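Local coordinates for protein acetyl-CoA C-acetyltransferase (Syntrophomonas wolfei subsp. wolfei, PDB 7N7Z) that probably transfers an acetyl group between two acetyl-CoA molecules in a thiolase reaction, interconverting them with acetoacetyl-CoA and free CoA, at residues B[14-19]-B[204-209]; B[297-302]-B[392-397]; B[101-106]-B[260-265]. All blocks are in the same frame, centred on the assembly; numbering follows the deposited sequence.

Contact 1. Residues B[14-19]-B[204-209]; sequences ARTPIG and VPVVIK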
ATOM      1  N   ALA B  14      -5.471  23.582 -29.160  1.00 30.36           N
ATOM      2  CA  ALA B  14      -4.490  22.534 -29.402  1.00 26.04           C
ATOM      3  C   ALA B  14      -4.812  21.337 -28.523  1.00 29.50           C
ATOM      4  O   ALA B  14      -5.466  21.458 -27.484  1.00 28.12           O
ATOM      5  CB  ALA B  14      -3.064  23.023 -29.129  1.00 30.49           C
ATOM      6  N   ARG B  15      -4.346  20.173 -28.966  1.00 27.18           N
ATOM      7  CA  ARG B  15      -4.427  18.958 -28.173  1.00 28.17           C
ATOM      8  C   ARG B  15      -3.224  18.089 -28.503  1.00 29.80           C
ATOM      9  O   ARG B  15      -2.626  18.204 -29.576  1.00 30.99           O
ATOM     10  CB  ARG B  15      -5.733  18.193 -28.426  1.00 27.56           C
ATOM     11  CG  ARG B  15      -5.868  17.566 -29.813  1.00 28.71           C
ATOM     12  CD  ARG B  15      -6.969  16.511 -29.824  1.00 26.67           C
ATOM     13  NE  ARG B  15      -7.162  15.902 -31.137  1.00 31.89           N
ATOM     14  CZ  ARG B  15      -6.648  14.739 -31.520  1.00 31.26           C
ATOM     15  NH1 ARG B  15      -5.859  14.032 -30.726  1.00 29.42           N
ATOM     16  NH2 ARG B  15      -6.932  14.275 -32.734  1.00 31.93           N
ATOM     17  N   THR B  16      -2.866  17.229 -27.561  1.00 26.85           N
ATOM     18  CA  THR B  16      -1.867  16.207 -27.812  1.00 26.66           C
ATOM     19  C   THR B  16      -2.529  15.030 -28.509  1.00 30.25           C
ATOM     20  O   THR B  16      -3.756  14.955 -28.601  1.00 30.23           O
ATOM     21  CB  THR B  16      -1.218  15.769 -26.501  1.00 27.70           C
ATOM     22  OG1 THR B  16      -2.140  14.967 -25.753  1.00 28.45           O
ATOM     23  CG2 THR B  16      -0.809  16.978 -25.669  1.00 31.42           C
ATOM     24  N   PRO B  17      -1.743  14.091 -29.031  1.00 29.12           N
ATOM     25  CA  PRO B  17      -2.332  12.837 -29.507  1.00 29.65           C
ATOM     26  C   PRO B  17      -3.013  12.104 -28.361  1.00 32.46           C
ATOM     27  O   PRO B  17      -2.697  12.302 -27.186  1.00 33.07           O
ATOM     28  CB  PRO B  17      -1.128  12.051 -30.043  1.00 35.76           C
ATOM     29  CG  PRO B  17      -0.081  13.082 -30.312  1.00 36.60           C
ATOM     30  CD  PRO B  17      -0.291  14.148 -29.274  1.00 31.10           C
ATOM     31  N   ILE B  18      -3.970  11.256 -28.715  1.00 32.78           N
ATOM     32  CA  ILE B  18      -4.671  10.427 -27.741  1.00 32.92           C
ATOM     33  C   ILE B  18      -3.913   9.109 -27.636  1.00 33.70           C
ATOM     34  O   ILE B  18      -3.959   8.279 -28.548  1.00 34.68           O
ATOM     35  CB  ILE B  18      -6.137  10.208 -28.134  1.00 33.22           C
ATOM     36  CG1 ILE B  18      -6.845  11.560 -28.276  1.00 30.95           C
ATOM     37  CG2 ILE B  18      -6.847   9.346 -27.093  1.00 34.59           C
ATOM     38  CD1 ILE B  18      -8.288  11.461 -28.718  1.00 35.79           C
ATOM     39  N   GLY B  19      -3.206   8.921 -26.521  1.00 31.70           N
ATOM     40  CA  GLY B  19      -2.386   7.746 -26.343  1.00 31.38           C
ATOM     41  C   GLY B  19      -3.146   6.573 -25.750  1.00 34.58           C
ATOM     42  O   GLY B  19      -4.182   6.733 -25.108  1.00 30.71           O
ATOM     43  N   VAL B 204      -0.562  18.873 -31.240  1.00 32.36           N
ATOM     44  CA  VAL B 204       0.800  19.277 -30.923  1.00 32.97           C
ATOM     45  C   VAL B 204       1.531  18.029 -30.440  1.00 33.27           C
ATOM     46  O   VAL B 204       1.046  17.360 -29.526  1.00 34.68           O
ATOM     47  CB  VAL B 204       0.864  20.387 -29.857  1.00 32.81           C
ATOM     48  CG1 VAL B 204       0.109  19.986 -28.593  1.00 33.03           C
ATOM     49  CG2 VAL B 204       2.313  20.732 -29.535  1.00 35.33           C
ATOM     50  N   PRO B 205       2.670  17.667 -31.025  1.00 32.25           N
ATOM     51  CA  PRO B 205       3.294  16.388 -30.667  1.00 34.74           C
ATOM     52  C   PRO B 205       3.864  16.403 -29.258  1.00 33.79           C
ATOM     53  O   PRO B 205       4.203  17.453 -28.704  1.00 32.98           O
ATOM     54  CB  PRO B 205       4.404  16.225 -31.714  1.00 35.97           C
ATOM     55  CG  PRO B 205       4.712  17.607 -32.168  1.00 38.03           C
ATOM     56  CD  PRO B 205       3.440  18.397 -32.050  1.00 34.70           C
ATOM     57  N   VAL B 206       3.957  15.210 -28.677  1.00 33.16           N
ATOM     58  CA  VAL B 206       4.550  14.999 -27.362  1.00 33.33           C
ATOM     59  C   VAL B 206       5.869  14.265 -27.555  1.00 38.61           C
ATOM     60  O   VAL B 206       5.910  13.205 -28.192  1.00 36.91           O
ATOM     61  CB  VAL B 206       3.611  14.205 -26.438  1.00 34.99           C
ATOM     62  CG1 VAL B 206       4.276  13.965 -25.089  1.00 34.73           C
ATOM     63  CG2 VAL B 206       2.292  14.939 -26.268  1.00 32.25           C
ATOM     64  N   VAL B 207       6.940  14.823 -27.004  1.00 40.74           N
ATOM     65  CA  VAL B 207       8.289  14.310 -27.204  1.00 44.01           C
ATOM     66  C   VAL B 207       8.711  13.549 -25.954  1.00 44.80           C
ATOM     67  O   VAL B 207       8.750  14.114 -24.854  1.00 45.62           O
ATOM     68  CB  VAL B 207       9.273  15.447 -27.523  1.00 44.99           C
ATOM     69  CG1 VAL B 207      10.686  14.924 -27.536  1.00 51.68           C
ATOM     70  CG2 VAL B 207       8.929  16.081 -28.860  1.00 46.82           C
ATOM     71  N   ILE B 208       9.030  12.269 -26.123  1.00 49.63           N
ATOM     72  CA  ILE B 208       9.502  11.426 -25.029  1.00 50.72           C
ATOM     73  C   ILE B 208      11.023  11.521 -24.990  1.00 55.97           C
ATOM     74  O   ILE B 208      11.700  11.169 -25.963  1.00 58.47           O
ATOM     75  CB  ILE B 208       9.048   9.968 -25.204  1.00 51.93           C
ATOM     76  CG1 ILE B 208       7.587   9.885 -25.677  1.00 48.19           C
ATOM     77  CG2 ILE B 208       9.261   9.186 -23.907  1.00 50.84           C
ATOM     78  CD1 ILE B 208       6.547  10.094 -24.590  1.00 41.02           C
ATOM     79  N   LYS B 209      11.562  11.991 -23.866  1.00 65.04           N
ATOM     80  CA  LYS B 209      13.000  12.232 -23.738  1.00 67.50           C
ATOM     81  C   LYS B 209      13.690  10.982 -23.189  1.00 67.75           C
ATOM     82  O   LYS B 209      14.180  10.938 -22.058  1.00 70.42           O
ATOM     83  CB  LYS B 209      13.259  13.445 -22.856  1.00 69.63           C
ATOM     84  CG  LYS B 209      12.922  14.771 -23.511  1.00 72.03           C
ATOM     85  CD  LYS B 209      14.083  15.290 -24.345  1.00 75.59           C
ATOM     86  CE  LYS B 209      13.726  16.594 -25.042  1.00 76.79           C
ATOM     87  NZ  LYS B 209      13.412  17.679 -24.071  1.00 76.67           N
TER
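Val-204 lies against the loop at Thr-16 and Pro-17, where the first strand of the thiolase fold meets the short two-stranded antiparallel sheet of 206-208 and 215-217. Its amide gives the one hydrogen bond between the segments, a short and fairly straight one from Val-204 N to Arg-15 O at 2.7 Å. The CG1 methyl comes down on that same carbonyl, 3.4 Å from Arg-15 O, because a chi1 of 55° tucks it between the backbone N and carbonyl carbon of Val-204. The residue's own carbonyl faces the loop: Val-204 O lies 3.5 Å from Pro-17 CD and takes a nearly straight CA-H...O contact from Thr-16 CA. Val-206 adds an apolar touch two residues on. Its CG2 crosses the Thr-16 side chain at a slant, near both CB and CG2, and also reaches the proline ring, with Val-206 CG2 to Pro-17 CD at 4.0 Å. Helix 30-45 backs both valines. Arg-15 instead turns from 204-209 to form salt bridges with Glu-202 and Asp-220, while Thr-16 OG1 is tied to Ala-257 N and, 3.1 Å away, Pro-17 O.

Contact 2. Residues B[297-302]-B[392-397]; sequences AVAMPK and GSAMAS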
ATOM      1  N   ALA B 297     -29.036  13.464 -25.451  1.00 43.23           N
ATOM      2  CA  ALA B 297     -30.371  13.572 -26.026  1.00 43.14           C
ATOM      3  C   ALA B 297     -31.222  14.619 -25.320  1.00 47.18           C
ATOM      4  O   ALA B 297     -32.252  15.030 -25.864  1.00 50.89           O
ATOM      5  CB  ALA B 297     -31.072  12.215 -25.981  1.00 47.20           C
ATOM      6  N   VAL B 298     -30.822  15.053 -24.125  1.00 46.03           N
ATOM      7  CA  VAL B 298     -31.516  16.121 -23.424  1.00 47.71           C
ATOM      8  C   VAL B 298     -30.706  17.412 -23.389  1.00 41.80           C
ATOM      9  O   VAL B 298     -31.295  18.495 -23.299  1.00 41.92           O
ATOM     10  CB  VAL B 298     -31.904  15.684 -21.993  1.00 49.42           C
ATOM     11  CG1 VAL B 298     -32.955  14.584 -22.039  1.00 54.05           C
ATOM     12  CG2 VAL B 298     -30.682  15.228 -21.209  1.00 43.59           C
ATOM     13  N   ALA B 299     -29.376  17.334 -23.468  1.00 41.41           N
ATOM     14  CA  ALA B 299     -28.558  18.540 -23.471  1.00 41.22           C
ATOM     15  C   ALA B 299     -28.566  19.219 -24.836  1.00 41.94           C
ATOM     16  O   ALA B 299     -28.647  20.449 -24.918  1.00 42.24           O
ATOM     17  CB  ALA B 299     -27.125  18.202 -23.056  1.00 39.99           C
ATOM     18  N   MET B 300     -28.486  18.438 -25.913  1.00 39.74           N
ATOM     19  CA  MET B 300     -28.450  19.031 -27.246  1.00 41.26           C
ATOM     20  C   MET B 300     -29.703  19.840 -27.552  1.00 40.78           C
ATOM     21  O   MET B 300     -29.572  20.993 -27.999  1.00 44.00           O
ATOM     22  CB  MET B 300     -28.225  17.934 -28.291  1.00 44.92           C
ATOM     23  CG  MET B 300     -26.825  17.352 -28.281  1.00 43.43           C
ATOM     24  SD  MET B 300     -26.728  15.812 -29.212  1.00 48.35           S
ATOM     25  CE  MET B 300     -26.751  16.432 -30.892  1.00 45.17           C
ATOM     26  N   PRO B 301     -30.920  19.329 -27.347  1.00 41.78           N
ATOM     27  CA  PRO B 301     -32.100  20.176 -27.586  1.00 43.03           C
ATOM     28  C   PRO B 301     -32.136  21.405 -26.697  1.00 43.25           C
ATOM     29  O   PRO B 301     -32.603  22.465 -27.133  1.00 43.17           O
ATOM     30  CB  PRO B 301     -33.281  19.236 -27.296  1.00 43.82           C
ATOM     31  CG  PRO B 301     -32.716  17.853 -27.356  1.00 42.60           C
ATOM     32  CD  PRO B 301     -31.295  17.973 -26.908  1.00 41.75           C
ATOM     33  N   LYS B 302     -31.650  21.296 -25.459  1.00 42.15           N
ATOM     34  CA  LYS B 302     -31.698  22.427 -24.539  1.00 45.01           C
ATOM     35  C   LYS B 302     -30.823  23.575 -25.029  1.00 43.41           C
ATOM     36  O   LYS B 302     -31.288  24.713 -25.153  1.00 43.84           O
ATOM     37  CB  LYS B 302     -31.267  21.982 -23.142  1.00 42.96           C
ATOM     38  CG  LYS B 302     -31.442  23.050 -22.076  1.00 44.66           C
ATOM     39  CD  LYS B 302     -31.208  22.487 -20.686  1.00 42.56           C
ATOM     40  CE  LYS B 302     -30.664  23.545 -19.742  1.00 45.88           C
ATOM     41  NZ  LYS B 302     -30.265  22.969 -18.428  1.00 43.96           N
ATOM     42  N   GLY B 392     -24.781  11.461 -15.010  1.00 51.25           N
ATOM     43  CA  GLY B 392     -25.930  11.948 -15.748  1.00 51.50           C
ATOM     44  C   GLY B 392     -25.797  13.361 -16.278  1.00 50.40           C
ATOM     45  O   GLY B 392     -26.263  13.654 -17.384  1.00 50.48           O
ATOM     46  N   SER B 393     -25.168  14.247 -15.507  1.00 43.21           N
ATOM     47  CA  SER B 393     -25.113  15.660 -15.867  1.00 40.20           C
ATOM     48  C   SER B 393     -24.323  15.880 -17.152  1.00 40.25           C
ATOM     49  O   SER B 393     -23.118  16.151 -17.108  1.00 38.79           O
ATOM     50  CB  SER B 393     -24.501  16.474 -14.725  1.00 40.37           C
ATOM     51  OG  SER B 393     -25.342  16.461 -13.582  1.00 40.85           O
ATOM     52  N   ALA B 394     -24.995  15.782 -18.296  1.00 39.51           N
ATOM     53  CA  ALA B 394     -24.352  15.933 -19.590  1.00 39.05           C
ATOM     54  C   ALA B 394     -24.307  17.402 -20.006  1.00 38.44           C
ATOM     55  O   ALA B 394     -24.946  18.267 -19.404  1.00 37.61           O
ATOM     56  CB  ALA B 394     -25.083  15.106 -20.647  1.00 35.62           C
ATOM     57  N   MET B 395     -23.540  17.677 -21.060  1.00 38.28           N
ATOM     58  CA  MET B 395     -23.328  19.040 -21.521  1.00 35.96           C
ATOM     59  C   MET B 395     -23.397  19.096 -23.040  1.00 38.43           C
ATOM     60  O   MET B 395     -23.209  18.093 -23.734  1.00 33.84           O
ATOM     61  CB  MET B 395     -21.975  19.590 -21.050  1.00 32.07           C
ATOM     62  CG  MET B 395     -22.001  20.176 -19.651  1.00 36.83           C
ATOM     63  SD  MET B 395     -20.424  20.912 -19.184  1.00 40.20           S
ATOM     64  CE  MET B 395     -20.673  22.602 -19.729  1.00 36.24           C
ATOM     65  N   ALA B 396     -23.669  20.298 -23.543  1.00 38.20           N
ATOM     66  CA  ALA B 396     -23.657  20.581 -24.970  1.00 40.01           C
ATOM     67  C   ALA B 396     -23.299  22.047 -25.158  1.00 37.95           C
ATOM     68  O   ALA B 396     -23.571  22.880 -24.291  1.00 35.18           O
ATOM     69  CB  ALA B 396     -25.007  20.268 -25.625  1.00 38.09           C
ATOM     70  N   SER B 397     -22.682  22.355 -26.296  1.00 36.89           N
ATOM     71  CA  SER B 397     -22.254  23.717 -26.579  1.00 34.07           C
ATOM     72  C   SER B 397     -22.349  23.971 -28.075  1.00 38.57           C
ATOM     73  O   SER B 397     -22.220  23.049 -28.886  1.00 37.49           O
ATOM     74  CB  SER B 397     -20.824  23.969 -26.086  1.00 33.53           C
ATOM     75  OG  SER B 397     -19.926  23.000 -26.598  1.00 33.61           O
TER
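Ala-299 is the point at which helix 296-307 comes down on strand 394-400. Its CB points at the strand and sits over the peptide that leads into Ala-396, with Ala-299 CB 3.8 Å from Met-395 C; it also meets the methyls of two strand residues, at 3.9 Å to Ala-396 CB and a looser 4.4 Å to Ala-394 CB. The backbone of Ala-299 takes part as well, since its carbonyl O lies 3.7 Å from Ala-396 CB. Met-300 follows with the base of its side chain: Met-300 CG rests 4.3 Å from Ala-396 CB, and the rest of the chain then leads away from the strand. The alanine methyls let the axes approach to 6.9 Å, with the two directions 31° apart. At Pro-301 the helix kinks, because a proline nitrogen carries no hydrogen to give to the turn before it. Lys-302 starts toward the strand but carries its amine on to a salt bridge with Glu-285. On the strand's other face Met-395 packs against helix 94-107, and just before the strand Ser-393 OG bonds to Ser-83 O of the second subunit. A strand held between two helices in this way is typical of the layered alpha/beta thiolase fold, here beside the predicted catalytic Cys-388, whose side chain is about 5 Å from that of Ala-394.

Contact 3. Residues B[101-106]-B[260-265]; sequences IACQNI and AVFMSK
Cys-103 SG and Phe-262 CG are each anti to the carbonyl carbon of their own residue, which in Phe-262 (chi1 -62°) sets the ring beside the sulfur. Ile-106 has the same first torsion for CG1 and is extended beyond it (chi2 -179°), reaching back along the strand with CD1 while CG2 stands as a second arm. These torsions pack helix 94-107 on strand 254-264 of the central thiolase sheet, the two running in nearly the same direction with axes 8.4 Å apart. The sulfur approaches the ring obliquely in a sulfur-aromatic contact: Cys-103 SG is 4.2 Å from the centroid of the Phe-262 ring and 33° off its normal, and its nearest ring atom is Phe-262 CD2 at 3.6 Å. Val-8 of the neighbouring strand also touches Cys-103 and Ile-106. Farther along, Ile-106 spans the last strand residues from one side. Its CD1 touches the base of the phenylalanine, 3.8 Å from Phe-262 CB, and lies over the peptide beyond, 3.7 Å from Met-263 N; Ile-106 CG2 presses on the backbone, 3.4 Å from Ser-264 N. With both branches cut back to an alanine here, a gap would probably open between helix and strand, leaving the base of Phe-262 and the backbone at Ser-264 without their apolar cover. Another side of the helix meets the second subunit, where Gln-104 OE1 accepts a bond from Lys-110 NZ of that chain. At the strand's end Ser-264 OG caps Lys-267 N of the next helix.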
ATOM      1  N   ILE B 101     -17.122  27.779 -17.320  1.00 33.00           N
ATOM      2  CA  ILE B 101     -16.708  28.614 -16.193  1.00 34.71           C
ATOM      3  C   ILE B 101     -15.858  29.779 -16.683  1.00 32.34           C
ATOM      4  O   ILE B 101     -16.058  30.933 -16.282  1.00 34.03           O
ATOM      5  CB  ILE B 101     -15.955  27.769 -15.148  1.00 30.88           C
ATOM      6  CG1 ILE B 101     -16.913  26.792 -14.463  1.00 33.57           C
ATOM      7  CG2 ILE B 101     -15.286  28.672 -14.117  1.00 34.13           C
ATOM      8  CD1 ILE B 101     -16.215  25.644 -13.761  1.00 31.63           C
ATOM      9  N   ALA B 102     -14.893  29.493 -17.558  1.00 33.36           N
ATOM     10  CA  ALA B 102     -14.038  30.551 -18.085  1.00 34.84           C
ATOM     11  C   ALA B 102     -14.833  31.527 -18.943  1.00 35.53           C
ATOM     12  O   ALA B 102     -14.673  32.747 -18.816  1.00 32.31           O
ATOM     13  CB  ALA B 102     -12.894  29.943 -18.894  1.00 30.56           C
ATOM     14  N   CYS B 103     -15.695  31.012 -19.819  1.00 33.53           N
ATOM     15  CA  CYS B 103     -16.437  31.887 -20.720  1.00 35.11           C
ATOM     16  C   CYS B 103     -17.395  32.788 -19.949  1.00 38.04           C
ATOM     17  O   CYS B 103     -17.513  33.981 -20.252  1.00 35.71           O
ATOM     18  CB  CYS B 103     -17.191  31.049 -21.751  1.00 33.87           C
ATOM     19  SG  CYS B 103     -16.120  30.301 -23.013  1.00 38.84           S
ATOM     20  N   GLN B 104     -18.083  32.238 -18.946  1.00 36.03           N
ATOM     21  CA  GLN B 104     -19.001  33.056 -18.160  1.00 38.05           C
ATOM     22  C   GLN B 104     -18.253  34.102 -17.345  1.00 39.30           C
ATOM     23  O   GLN B 104     -18.782  35.193 -17.106  1.00 40.37           O
ATOM     24  CB  GLN B 104     -19.852  32.167 -17.254  1.00 40.62           C
ATOM     25  CG  GLN B 104     -20.854  31.315 -18.026  1.00 40.48           C
ATOM     26  CD  GLN B 104     -21.765  30.483 -17.137  1.00 42.22           C
ATOM     27  OE1 GLN B 104     -22.813  30.015 -17.583  1.00 40.89           O
ATOM     28  NE2 GLN B 104     -21.369  30.288 -15.882  1.00 42.26           N
ATOM     29  N   ASN B 105     -17.026  33.796 -16.915  1.00 36.62           N
ATOM     30  CA  ASN B 105     -16.189  34.824 -16.305  1.00 40.03           C
ATOM     31  C   ASN B 105     -15.899  35.942 -17.297  1.00 39.80           C
ATOM     32  O   ASN B 105     -15.883  37.122 -16.931  1.00 41.77           O
ATOM     33  CB  ASN B 105     -14.886  34.207 -15.796  1.00 36.73           C
ATOM     34  CG  ASN B 105     -14.904  33.952 -14.302  1.00 39.10           C
ATOM     35  OD1 ASN B 105     -15.041  34.877 -13.501  1.00 39.60           O
ATOM     36  ND2 ASN B 105     -14.764  32.690 -13.919  1.00 42.88           N
ATOM     37  N   ILE B 106     -15.669  35.588 -18.563  1.00 36.44           N
ATOM     38  CA  ILE B 106     -15.435  36.604 -19.584  1.00 38.35           C
ATOM     39  C   ILE B 106     -16.733  37.331 -19.914  1.00 39.99           C
ATOM     40  O   ILE B 106     -16.736  38.545 -20.151  1.00 40.60           O
ATOM     41  CB  ILE B 106     -14.803  35.963 -20.833  1.00 37.48           C
ATOM     42  CG1 ILE B 106     -13.432  35.374 -20.484  1.00 34.54           C
ATOM     43  CG2 ILE B 106     -14.682  36.986 -21.960  1.00 37.19           C
ATOM     44  CD1 ILE B 106     -12.704  34.747 -21.657  1.00 37.68           C
ATOM     45  N   ALA B 260      -7.157  25.643 -24.643  1.00 26.98           N
ATOM     46  CA  ALA B 260      -7.776  26.667 -25.469  1.00 28.15           C
ATOM     47  C   ALA B 260      -7.633  28.015 -24.782  1.00 30.88           C
ATOM     48  O   ALA B 260      -7.646  28.106 -23.551  1.00 30.75           O
ATOM     49  CB  ALA B 260      -9.255  26.357 -25.733  1.00 29.79           C
ATOM     50  N   VAL B 261      -7.497  29.059 -25.594  1.00 32.63           N
ATOM     51  CA  VAL B 261      -7.414  30.436 -25.119  1.00 33.03           C
ATOM     52  C   VAL B 261      -8.705  31.138 -25.515  1.00 35.70           C
ATOM     53  O   VAL B 261      -9.005  31.278 -26.708  1.00 35.64           O
ATOM     54  CB  VAL B 261      -6.191  31.164 -25.695  1.00 33.58           C
ATOM     55  CG1 VAL B 261      -6.164  32.614 -25.218  1.00 35.36           C
ATOM     56  CG2 VAL B 261      -4.912  30.443 -25.307  1.00 31.22           C
ATOM     57  N   PHE B 262      -9.467  31.578 -24.518  1.00 32.26           N
ATOM     58  CA  PHE B 262     -10.723  32.276 -24.733  1.00 33.65           C
ATOM     59  C   PHE B 262     -10.541  33.762 -24.453  1.00 36.77           C
ATOM     60  O   PHE B 262      -9.677  34.164 -23.668  1.00 37.75           O
ATOM     61  CB  PHE B 262     -11.828  31.702 -23.842  1.00 34.58           C
ATOM     62  CG  PHE B 262     -12.134  30.258 -24.122  1.00 30.65           C
ATOM     63  CD1 PHE B 262     -11.434  29.251 -23.481  1.00 34.48           C
ATOM     64  CD2 PHE B 262     -13.115  29.908 -25.034  1.00 33.70           C
ATOM     65  CE1 PHE B 262     -11.708  27.922 -23.740  1.00 31.38           C
ATOM     66  CE2 PHE B 262     -13.393  28.580 -25.298  1.00 33.82           C
ATOM     67  CZ  PHE B 262     -12.688  27.586 -24.650  1.00 29.58           C
ATOM     68  N   MET B 263     -11.366  34.577 -25.108  1.00 34.51           N
ATOM     69  CA  MET B 263     -11.245  36.021 -24.995  1.00 38.37           C
ATOM     70  C   MET B 263     -12.592  36.676 -25.248  1.00 35.98           C
ATOM     71  O   MET B 263     -13.423  36.158 -26.000  1.00 34.92           O
ATOM     72  CB  MET B 263     -10.230  36.584 -25.993  1.00 38.00           C
ATOM     73  CG  MET B 263      -8.789  36.414 -25.581  1.00 39.85           C
ATOM     74  SD  MET B 263      -7.663  37.189 -26.754  1.00 41.24           S
ATOM     75  CE  MET B 263      -6.286  36.046 -26.671  1.00 45.12           C
ATOM     76  N   SER B 264     -12.795  37.828 -24.616  1.00 35.29           N
ATOM     77  CA  SER B 264     -13.875  38.709 -25.026  1.00 39.76           C
ATOM     78  C   SER B 264     -13.608  39.196 -26.444  1.00 39.54           C
ATOM     79  O   SER B 264     -12.461  39.444 -26.828  1.00 35.77           O
ATOM     80  CB  SER B 264     -13.994  39.894 -24.069  1.00 40.77           C
ATOM     81  OG  SER B 264     -12.901  40.782 -24.225  1.00 41.70           O
ATOM     82  N   LYS B 265     -14.677  39.309 -27.235  1.00 41.30           N
ATOM     83  CA  LYS B 265     -14.538  39.782 -28.608  1.00 40.52           C
ATOM     84  C   LYS B 265     -13.745  41.081 -28.668  1.00 45.53           C
ATOM     85  O   LYS B 265     -12.912  41.271 -29.562  1.00 45.16           O
ATOM     86  CB  LYS B 265     -15.921  39.974 -29.230  1.00 44.03           C
ATOM     87  CG  LYS B 265     -15.979  39.783 -30.740  1.00 48.07           C
ATOM     88  CD  LYS B 265     -17.375  40.091 -31.267  1.00 49.96           C
ATOM     89  CE  LYS B 265     -17.433  40.065 -32.785  1.00 55.84           C
ATOM     90  NZ  LYS B 265     -17.628  38.682 -33.313  1.00 62.50           N
TER

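In the fold
All three contacts reach the same mixed sheet. Contacts 1 and 3 draw on its neighbouring strands 8-20 and 254-264, their nearest atoms about 5 Å and their centres 25 Å apart; along the chain their segments alternate. Contact 2 belongs to the C-terminal half, its centre 29 Å from that of contact 1 across the chain's middle and 20 Å from that of contact 3. Helix 94-107 links contacts 2 and 3, whose nearest atoms are about 7 Å apart, since Met-395 packs on Met-96 and Glu-100. Between side chains, Ala-394 of contact 2 is about 8 Å from the predicted catalytic Cys-92, and Arg-15 of contact 1 about 12 Å from His-358, a predicted proton acceptor.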